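Local coordinates for glucose-6-phosphate 1-dehydrogenase (Mycobacterium avium, PDB 4LGV), which probably catalyses the NADP-dependent oxidation of glucose 6-phosphate to 6-phosphogluconolactone, the entry step of the oxidative pentose phosphate pathway, at residues 115-120 with 145-150; 421-424 with 430-433; 383-388 with 479-484; 55-60 with 415-420. All coordinates share one frame; numbering follows the deposited sequence.

Contact 1 (115-120 with 145-150)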
# COMPACT_ATOMS: atom_id res chain seq x y z
N GLY A 115 63.40 10.05 -13.44
CA GLY A 115 64.35 10.08 -12.30
C GLY A 115 63.69 10.25 -10.93
O GLY A 115 64.12 9.67 -9.94
N LEU A 116 62.63 11.06 -10.87
CA LEU A 116 61.93 11.27 -9.62
C LEU A 116 61.40 9.93 -9.10
O LEU A 116 61.47 9.65 -7.90
CB LEU A 116 60.80 12.26 -9.84
CG LEU A 116 59.94 12.60 -8.59
CD1 LEU A 116 59.52 14.05 -8.59
CD2 LEU A 116 58.67 11.78 -8.60
N TYR A 117 60.89 9.10 -10.00
CA TYR A 117 60.24 7.85 -9.66
C TYR A 117 61.23 6.76 -9.28
O TYR A 117 60.93 5.90 -8.46
CB TYR A 117 59.29 7.45 -10.80
CG TYR A 117 58.21 8.49 -10.99
CD1 TYR A 117 58.43 9.61 -11.78
CD2 TYR A 117 57.00 8.40 -10.32
CE1 TYR A 117 57.47 10.58 -11.93
CE2 TYR A 117 56.02 9.37 -10.48
CZ TYR A 117 56.26 10.46 -11.28
OH TYR A 117 55.34 11.48 -11.45
N SER A 118 62.41 6.77 -9.90
CA SER A 118 63.51 5.90 -9.48
C SER A 118 63.89 6.22 -8.05
O SER A 118 64.13 5.32 -7.24
CB SER A 118 64.77 6.10 -10.34
OG SER A 118 64.47 5.82 -11.68
N GLU A 119 64.01 7.50 -7.77
CA GLU A 119 64.27 7.94 -6.40
C GLU A 119 63.16 7.53 -5.40
O GLU A 119 63.42 7.01 -4.30
CB GLU A 119 64.42 9.46 -6.40
CG GLU A 119 65.82 9.96 -6.16
CD GLU A 119 65.83 11.47 -5.95
OE1 GLU A 119 65.54 12.20 -6.93
OE2 GLU A 119 66.09 11.89 -4.79
N LEU A 120 61.92 7.72 -5.81
CA LEU A 120 60.77 7.28 -5.02
C LEU A 120 60.82 5.79 -4.78
O LEU A 120 60.46 5.31 -3.72
CB LEU A 120 59.49 7.65 -5.77
CG LEU A 120 58.17 7.60 -5.02
CD1 LEU A 120 58.23 8.36 -3.70
CD2 LEU A 120 57.06 8.15 -5.91
N VAL A 145 50.57 8.92 -12.67
CA VAL A 145 50.13 7.53 -12.53
C VAL A 145 50.82 6.63 -13.58
O VAL A 145 51.24 5.50 -13.30
CB VAL A 145 48.60 7.46 -12.67
CG1 VAL A 145 48.14 6.03 -12.90
CG2 VAL A 145 47.94 7.99 -11.41
N GLU A 146 50.96 7.15 -14.78
CA GLU A 146 51.70 6.44 -15.85
C GLU A 146 53.15 6.25 -15.46
O GLU A 146 53.72 5.20 -15.72
CB GLU A 146 51.56 7.17 -17.17
CG GLU A 146 50.21 6.88 -17.81
CD GLU A 146 49.77 7.89 -18.86
OE1 GLU A 146 50.51 8.85 -19.14
OE2 GLU A 146 48.65 7.73 -19.38
N ASN A 147 53.74 7.24 -14.81
CA ASN A 147 55.11 7.12 -14.32
C ASN A 147 55.25 6.18 -13.14
O ASN A 147 56.25 5.47 -13.02
CB ASN A 147 55.68 8.49 -13.96
CG ASN A 147 56.42 9.15 -15.13
OD1 ASN A 147 57.50 8.70 -15.52
ND2 ASN A 147 55.80 10.13 -15.76
N LEU A 148 54.24 6.16 -12.27
CA LEU A 148 54.24 5.20 -11.17
C LEU A 148 54.18 3.78 -11.73
O LEU A 148 54.94 2.90 -11.28
CB LEU A 148 53.10 5.43 -10.22
CG LEU A 148 53.23 6.72 -9.43
CD1 LEU A 148 51.92 7.05 -8.75
CD2 LEU A 148 54.33 6.59 -8.40
N ALA A 149 53.35 3.59 -12.75
CA ALA A 149 53.29 2.30 -13.45
C ALA A 149 54.65 1.89 -14.07
O ALA A 149 55.12 0.77 -13.82
CB ALA A 149 52.20 2.31 -14.53
N LYS A 150 55.27 2.78 -14.85
CA LYS A 150 56.55 2.45 -15.54
C LYS A 150 57.59 2.05 -14.51
O LYS A 150 58.39 1.17 -14.76
CB LYS A 150 57.06 3.60 -16.43
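The phenol oxygen of Tyr117, whose ring rests against Asn147, is hydrogen-bonded to the carbonyl O of Val111, a bond that fixes the far end of the ring from within its own side of the contact. No hydrogen bond passes between segments 115-120 and 145-150, so what joins them is packing around this ring. Tyr117 CG lies anti to the carbonyl carbon (chi1 -62°), which turns the ring toward helix 141-150. Asn147 CB sits over the middle of one face as a CH-pi donor, 3.4 Å from Tyr117 CZ. The amide of Asn147 continues over the CD1–CE1 side of the ring, only 14° from parallel to it, while its ND2 bonds back to Pro143 O in the preceding turn. Leu116 CD2 covers the opposite face from within the tyrosine's own helix, so the ring is held flat between two layers. At the ring edge Leu148 CD2 lies in plane, 3.8 Å from Tyr117 CD2, and the same methyl reaches Leu120 CD2 at 4.0 Å. The axes of the two segments approach to 9.5 Å and cross at -56°. Tyr117, Leu116 and Leu120 also lean on Phe36 of strand 32-36. Such packing is characteristic of a Rossmann-type nucleotide-binding domain, where the helices leading into and out of one strand, here 130-134, pack on each other beside the parallel sheet.

Contact 2 (421-424 with 430-433)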
# COMPACT_ATOMS: atom_id res chain seq x y z
N TYR A 421 41.47 9.98 5.96
CA TYR A 421 41.56 8.79 6.80
C TYR A 421 40.88 7.61 6.09
O TYR A 421 41.42 6.50 6.05
CB TYR A 421 40.93 9.06 8.16
CG TYR A 421 40.97 7.91 9.13
CD1 TYR A 421 42.08 7.67 9.93
CD2 TYR A 421 39.87 7.05 9.27
CE1 TYR A 421 42.12 6.62 10.85
CE2 TYR A 421 39.90 6.00 10.18
CZ TYR A 421 41.02 5.81 10.98
OH TYR A 421 41.05 4.74 11.86
N ALA A 422 39.70 7.85 5.52
CA ALA A 422 38.99 6.78 4.84
C ALA A 422 39.82 6.27 3.65
O ALA A 422 39.88 5.06 3.38
CB ALA A 422 37.63 7.26 4.38
N ALA A 423 40.43 7.19 2.91
CA ALA A 423 41.21 6.80 1.75
C ALA A 423 42.33 5.90 2.20
O ALA A 423 42.57 4.88 1.58
CB ALA A 423 41.77 8.02 1.03
N PHE A 424 43.02 6.29 3.26
CA PHE A 424 44.16 5.56 3.74
C PHE A 424 43.75 4.16 4.15
O PHE A 424 44.49 3.20 3.92
CB PHE A 424 44.84 6.30 4.94
CG PHE A 424 46.17 5.72 5.32
CD1 PHE A 424 47.31 6.02 4.59
CD2 PHE A 424 46.29 4.79 6.37
CE1 PHE A 424 48.54 5.46 4.92
CE2 PHE A 424 47.51 4.21 6.69
CZ PHE A 424 48.64 4.55 5.96
N LEU A 430 32.63 6.99 0.52
CA LEU A 430 32.57 8.42 0.27
C LEU A 430 33.26 8.85 -1.02
O LEU A 430 33.44 10.01 -1.25
CB LEU A 430 33.22 9.16 1.43
CG LEU A 430 32.66 8.86 2.83
CD1 LEU A 430 33.56 9.48 3.87
CD2 LEU A 430 31.23 9.40 2.93
N PHE A 431 33.57 7.89 -1.88
CA PHE A 431 34.25 8.14 -3.13
C PHE A 431 33.42 7.59 -4.29
O PHE A 431 33.21 6.41 -4.41
CB PHE A 431 35.62 7.52 -3.09
CG PHE A 431 36.51 8.06 -1.98
CD1 PHE A 431 37.18 9.24 -2.15
CD2 PHE A 431 36.66 7.38 -0.79
CE1 PHE A 431 37.97 9.75 -1.14
CE2 PHE A 431 37.46 7.87 0.22
CZ PHE A 431 38.12 9.05 0.05
N ALA A 432 32.96 8.49 -5.14
CA ALA A 432 32.12 8.13 -6.24
C ALA A 432 32.83 7.16 -7.18
O ALA A 432 34.03 7.25 -7.46
CB ALA A 432 31.69 9.40 -6.98
N ARG A 433 32.06 6.22 -7.68
CA ARG A 433 32.56 5.19 -8.57
C ARG A 433 32.32 5.64 -10.00
O ARG A 433 31.45 6.47 -10.29
CB ARG A 433 31.84 3.88 -8.28
CG ARG A 433 32.52 2.64 -8.86
CD ARG A 433 31.85 1.34 -8.43
NE ARG A 433 30.48 1.21 -8.97
CZ ARG A 433 29.61 0.25 -8.63
NH1 ARG A 433 29.94 -0.71 -7.75
NH2 ARG A 433 28.40 0.22 -9.17
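Apolar side-chain contact carries the meeting of 421-424 with 430-433: Phe431 directs the far end of its ring at two consecutive alanines of the helix. Ala422 CB lies near the ring plane, at the edge, 4.2 Å from Phe431 CE2. Ala423 CB approaches obliquely and comes to 3.9 Å from Phe431 CZ. The ring also meets the helix backbone, with Phe431 CE2 4.1 Å from Ala423 N. The small methyls of Ala422 and Ala423 leave the ring close to the helix backbone, and CG of Phe431, anti to the carbonyl carbon (chi1 -61°), sends the ring across from the loop. The backbones themselves stay well apart, the nearest CA atoms being those of Ala422 and Leu430 at 8.0 Å.

No hydrogen bond passes between the segments; the charged group of the loop, Arg433, lies well away from the helix. It occupies the N-cap position of the next helix, and its guanidinium forms salt bridges with Asp274, Asp278 and Asp435. The loop thus turns Phe431 to helix 413-424, whereas Arg433 reaches toward these acidic residues. Phe431 lies between that helix and strand 188-191, touching Leu189 and Val191, while Ala432 packs on helix 246-264 just before helix 434-449 begins.

Contact 3 (383-388 with 479-484)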
# COMPACT_ATOMS: atom_id res chain seq x y z
N GLY A 383 20.22 16.46 10.82
CA GLY A 383 19.04 16.07 11.57
C GLY A 383 17.83 15.84 10.68
O GLY A 383 17.89 15.96 9.46
N MET A 384 16.74 15.48 11.31
CA MET A 384 15.51 15.28 10.62
C MET A 384 14.41 16.03 11.31
O MET A 384 14.30 16.04 12.51
CB MET A 384 15.17 13.81 10.54
CG MET A 384 13.84 13.63 9.84
SD MET A 384 13.19 11.99 9.92
CE MET A 384 13.14 11.73 11.69
N ARG A 385 13.57 16.65 10.51
CA ARG A 385 12.36 17.28 11.02
C ARG A 385 11.16 16.68 10.33
O ARG A 385 11.09 16.65 9.11
CB ARG A 385 12.41 18.80 10.83
CG ARG A 385 11.03 19.49 10.84
CD ARG A 385 11.14 21.02 10.72
NE ARG A 385 11.54 21.58 12.00
CZ ARG A 385 11.73 22.87 12.25
NH1 ARG A 385 11.59 23.78 11.30
NH2 ARG A 385 12.11 23.23 13.48
N LEU A 386 10.20 16.22 11.10
CA LEU A 386 8.92 15.84 10.55
C LEU A 386 7.90 16.98 10.85
O LEU A 386 7.64 17.28 12.02
CB LEU A 386 8.51 14.51 11.14
CG LEU A 386 7.12 13.97 10.78
CD1 LEU A 386 6.93 13.70 9.29
CD2 LEU A 386 6.86 12.66 11.53
N GLN A 387 7.32 17.57 9.82
CA GLN A 387 6.30 18.62 9.98
C GLN A 387 4.90 18.09 9.85
O GLN A 387 4.53 17.51 8.84
CB GLN A 387 6.46 19.71 8.93
CG GLN A 387 7.81 20.36 8.98
CD GLN A 387 7.93 21.56 8.07
OE1 GLN A 387 6.93 21.99 7.49
NE2 GLN A 387 9.15 22.09 7.91
N LEU A 388 4.13 18.27 10.91
CA LEU A 388 2.74 17.80 10.98
C LEU A 388 1.86 18.96 11.45
O LEU A 388 2.34 20.06 11.66
CB LEU A 388 2.63 16.68 12.01
CG LEU A 388 3.51 15.45 11.82
CD1 LEU A 388 3.21 14.44 12.94
CD2 LEU A 388 3.29 14.79 10.46
N GLN A 479 11.29 28.18 3.63
CA GLN A 479 12.44 28.59 4.46
C GLN A 479 13.11 27.33 4.99
O GLN A 479 12.44 26.47 5.56
CB GLN A 479 12.08 29.50 5.65
CG GLN A 479 12.62 30.96 5.56
CD GLN A 479 14.13 31.16 5.90
OE1 GLN A 479 14.77 30.40 6.66
NE2 GLN A 479 14.69 32.23 5.34
N PRO A 480 14.42 27.23 4.82
CA PRO A 480 15.09 26.03 5.26
C PRO A 480 15.12 25.90 6.75
O PRO A 480 15.13 26.90 7.46
CB PRO A 480 16.53 26.20 4.75
CG PRO A 480 16.42 27.16 3.65
CD PRO A 480 15.36 28.12 4.11
N TRP A 481 15.17 24.66 7.21
CA TRP A 481 15.32 24.36 8.60
C TRP A 481 16.75 24.58 9.07
O TRP A 481 17.62 23.78 8.80
CB TRP A 481 14.88 22.93 8.85
CG TRP A 481 15.06 22.50 10.24
CD1 TRP A 481 14.85 23.22 11.36
CD2 TRP A 481 15.43 21.20 10.65
NE1 TRP A 481 15.08 22.47 12.45
CE2 TRP A 481 15.45 21.21 12.06
CE3 TRP A 481 15.77 20.02 9.97
CZ2 TRP A 481 15.80 20.06 12.82
CZ3 TRP A 481 16.10 18.88 10.73
CH2 TRP A 481 16.13 18.92 12.14
N LEU A 482 16.96 25.65 9.85
CA LEU A 482 18.29 25.98 10.38
C LEU A 482 18.56 25.38 11.75
O LEU A 482 17.65 25.23 12.57
CB LEU A 482 18.47 27.49 10.46
CG LEU A 482 18.08 28.24 9.17
CD1 LEU A 482 18.10 29.75 9.37
CD2 LEU A 482 18.99 27.84 8.02
N PRO A 483 19.86 25.11 12.04
CA PRO A 483 20.27 24.74 13.39
C PRO A 483 19.92 25.82 14.39
O PRO A 483 19.90 26.98 14.03
CB PRO A 483 21.79 24.60 13.31
CG PRO A 483 22.15 24.66 11.85
CD PRO A 483 20.99 25.24 11.10
N GLN A 484 19.63 25.40 15.63
CA GLN A 484 19.31 26.28 16.79
C GLN A 484 20.55 26.87 17.47
O GLN A 484 21.41 27.44 16.79
CB GLN A 484 18.45 25.51 17.82
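Arg385 overlaps one face of the Trp481 indole at two places, its CB and its guanidinium. The CB lies above the six-membered ring, 3.6 Å from the centroid and 11° off the normal, in a CH-pi contact. The chain then bends at chi3 (-77°), which lays the guanidinium over the five-membered ring: Arg385 CZ is 3.6 Å from that centroid, the planes are inclined by 26°, and the pair is a cation-pi stack. Arg385 NH2 and Trp481 NE1 come within 3.2 Å, but both are donors and the approach belongs to the stack. A salt bridge from Arg385 NE to Asp402 also holds the guanidinium and would offset its charge.

The rim of the indole bears on the strand backbone, with Trp481 CZ3 3.5 Å from Gly383 C and 3.4 Å from Met384 C. Gly383 has no side chain, and the rim can therefore come down onto the main chain. Arg377, on the adjoining strand 373-379, makes a further cation-pi contact with the tryptophan. Met384 turns away from Trp481, and with Leu386 it packs on the second subunit. The C-terminal tail is thereby laid on the large mixed sheet of the C-terminal domain, whose other face, as in related glucose-6-phosphate dehydrogenases, forms the dimer interface.

Contact 4 (55-60 with 415-420)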
# COMPACT_ATOMS: atom_id res chain seq x y z
N GLU A 55 47.36 13.13 13.75
CA GLU A 55 48.44 12.87 14.70
C GLU A 55 48.03 13.12 16.12
O GLU A 55 48.30 12.31 17.00
CB GLU A 55 49.65 13.74 14.38
CG GLU A 55 50.87 13.45 15.22
CD GLU A 55 51.46 12.12 14.88
OE1 GLU A 55 52.02 11.98 13.77
OE2 GLU A 55 51.33 11.19 15.68
N ARG A 56 47.38 14.24 16.38
CA ARG A 56 46.85 14.48 17.70
C ARG A 56 45.94 13.37 18.22
O ARG A 56 45.98 13.04 19.38
CB ARG A 56 46.11 15.83 17.78
CG ARG A 56 45.60 16.14 19.19
CD ARG A 56 45.11 17.58 19.29
NE ARG A 56 43.94 17.79 18.41
CZ ARG A 56 43.64 18.92 17.76
NH1 ARG A 56 44.39 20.00 17.87
NH2 ARG A 56 42.53 18.95 17.01
N ARG A 57 45.07 12.85 17.36
CA ARG A 57 44.15 11.75 17.72
C ARG A 57 44.86 10.38 17.70
O ARG A 57 44.20 9.35 17.87
CB ARG A 57 42.98 11.70 16.74
CG ARG A 57 42.07 12.90 16.84
CD ARG A 57 40.72 12.65 16.18
NE ARG A 57 40.83 12.64 14.73
CZ ARG A 57 40.80 13.72 13.94
NH1 ARG A 57 40.66 14.94 14.44
NH2 ARG A 57 40.93 13.59 12.62
N GLU A 58 46.17 10.39 17.47
CA GLU A 58 47.00 9.18 17.42
C GLU A 58 46.56 8.23 16.30
O GLU A 58 46.71 7.04 16.43
CB GLU A 58 47.01 8.47 18.77
CG GLU A 58 47.59 9.35 19.89
CD GLU A 58 47.50 8.74 21.28
OE1 GLU A 58 46.79 7.74 21.49
OE2 GLU A 58 48.13 9.29 22.18
N GLU A 59 46.08 8.77 15.20
CA GLU A 59 45.62 7.97 14.08
C GLU A 59 46.63 7.83 12.92
O GLU A 59 46.39 7.07 12.00
CB GLU A 59 44.26 8.48 13.59
CG GLU A 59 43.13 8.15 14.56
CD GLU A 59 41.79 8.84 14.24
OE1 GLU A 59 41.74 9.91 13.61
OE2 GLU A 59 40.74 8.31 14.64
N LEU A 60 47.77 8.52 12.99
CA LEU A 60 48.87 8.30 12.02
C LEU A 60 49.85 7.28 12.58
O LEU A 60 50.34 7.42 13.71
CB LEU A 60 49.63 9.60 11.77
CG LEU A 60 48.87 10.75 11.09
CD1 LEU A 60 49.80 11.93 10.87
CD2 LEU A 60 48.27 10.33 9.76
N PRO A 415 35.35 17.29 7.31
CA PRO A 415 35.18 16.48 6.12
C PRO A 415 36.46 16.09 5.46
O PRO A 415 36.61 14.95 5.00
CB PRO A 415 34.37 17.36 5.17
CG PRO A 415 34.09 18.65 5.91
CD PRO A 415 34.41 18.43 7.33
N TYR A 416 37.37 17.02 5.39
CA TYR A 416 38.61 16.76 4.73
C TYR A 416 39.44 15.67 5.42
O TYR A 416 39.87 14.71 4.79
CB TYR A 416 39.39 18.06 4.61
CG TYR A 416 40.60 17.88 3.81
CD1 TYR A 416 40.56 17.89 2.42
CD2 TYR A 416 41.80 17.62 4.43
CE1 TYR A 416 41.69 17.66 1.67
CE2 TYR A 416 42.95 17.40 3.70
CZ TYR A 416 42.90 17.42 2.30
OH TYR A 416 44.05 17.25 1.59
N GLU A 417 39.60 15.76 6.73
CA GLU A 417 40.30 14.69 7.47
C GLU A 417 39.58 13.34 7.42
O GLU A 417 40.22 12.28 7.37
CB GLU A 417 40.55 15.11 8.93
CG GLU A 417 39.30 15.30 9.77
CD GLU A 417 39.55 15.97 11.12
OE1 GLU A 417 40.71 16.21 11.40
OE2 GLU A 417 38.61 16.25 11.90
N ARG A 418 38.25 13.36 7.46
CA ARG A 418 37.48 12.13 7.33
C ARG A 418 37.79 11.42 5.99
O ARG A 418 37.96 10.22 5.94
CB ARG A 418 36.00 12.48 7.41
CG ARG A 418 35.05 11.32 7.34
CD ARG A 418 33.63 11.82 7.34
NE ARG A 418 32.71 10.70 7.31
CZ ARG A 418 31.49 10.71 6.78
NH1 ARG A 418 31.00 11.79 6.16
NH2 ARG A 418 30.75 9.63 6.89
N LEU A 419 37.85 12.18 4.90
CA LEU A 419 38.14 11.59 3.59
C LEU A 419 39.54 11.03 3.50
O LEU A 419 39.74 9.95 2.93
CB LEU A 419 37.98 12.63 2.47
CG LEU A 419 36.56 12.96 2.13
CD1 LEU A 419 36.49 14.16 1.22
CD2 LEU A 419 35.85 11.80 1.47
N LEU A 420 40.50 11.74 4.09
CA LEU A 420 41.91 11.32 4.04
C LEU A 420 42.09 10.04 4.79
O LEU A 420 42.79 9.13 4.35
CB LEU A 420 42.85 12.37 4.67
CG LEU A 420 43.80 13.12 3.77
CD1 LEU A 420 44.78 13.90 4.64
CD2 LEU A 420 44.57 12.21 2.82
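Helix 41-56 finishes in a Schellman motif, with Glu58 at positive phi and its N bonded back to Glu55 O, and this turn presents Arg57 to Glu417 on helix 413-424. The arginine grips one carboxylate oxygen with both terminal nitrogens. Arg57 NH2 reaches Glu417 OE1 at 2.9 Å in a fairly straight bond; Arg57 NH1 adds a longer one to Glu417 OE1, 3.3 Å and bent to 138°. OE1 lies in the guanidinium plane at its end. The carboxylate is turned nearly square to that plane, at 87°, and both nitrogens reach OE1 from the same face of the carboxylate.

Glu417 starts from the crowded position, with CG between backbone N and carbonyl carbon (chi1 65°), and then runs extended toward the arginine. Glu59 takes the remaining edge nitrogen: Arg57 NE bonds Glu59 OE1 at 3.1 Å. The two carboxylate oxygens, Glu59 OE1 and Glu417 OE1, remain 6.8 Å apart with the guanidinium between them, which probably eases their mutual repulsion.

Arg53 NE forms a second salt bridge to Glu417 OE1, so helix 41-56 holds this oxygen from its last turn as well as from the turn that follows. Tyr416 adds apolar contact with Met46 and Ala50, and helix 413-424 is thus laid against helix 41-56, while Leu60 packs on Leu100 and Arg103 of helix 94-103.

In the fold
Contacts 2 and 4 share helix 413-424, their centres about 13 Å apart, and touch directly: Phe431 CZ lies 3.4 Å from Leu419 O, and Tyr421 CE1 is 3.9 Å from Glu59 CB. One helix thus faces both the nucleotide-binding part of the chain and the loop that follows it. A bound glycerol, probably a crystallisation additive, lies about 5 Å from the Glu417 side chain. Contact 1, nested in the loop that contact 4 closes, has its centre about 27 Å from that of contact 4. Contact 3 lies beyond the chain's centre, about 51 Å from contact 1 between centres, and its segments alternate in sequence with those of contact 4.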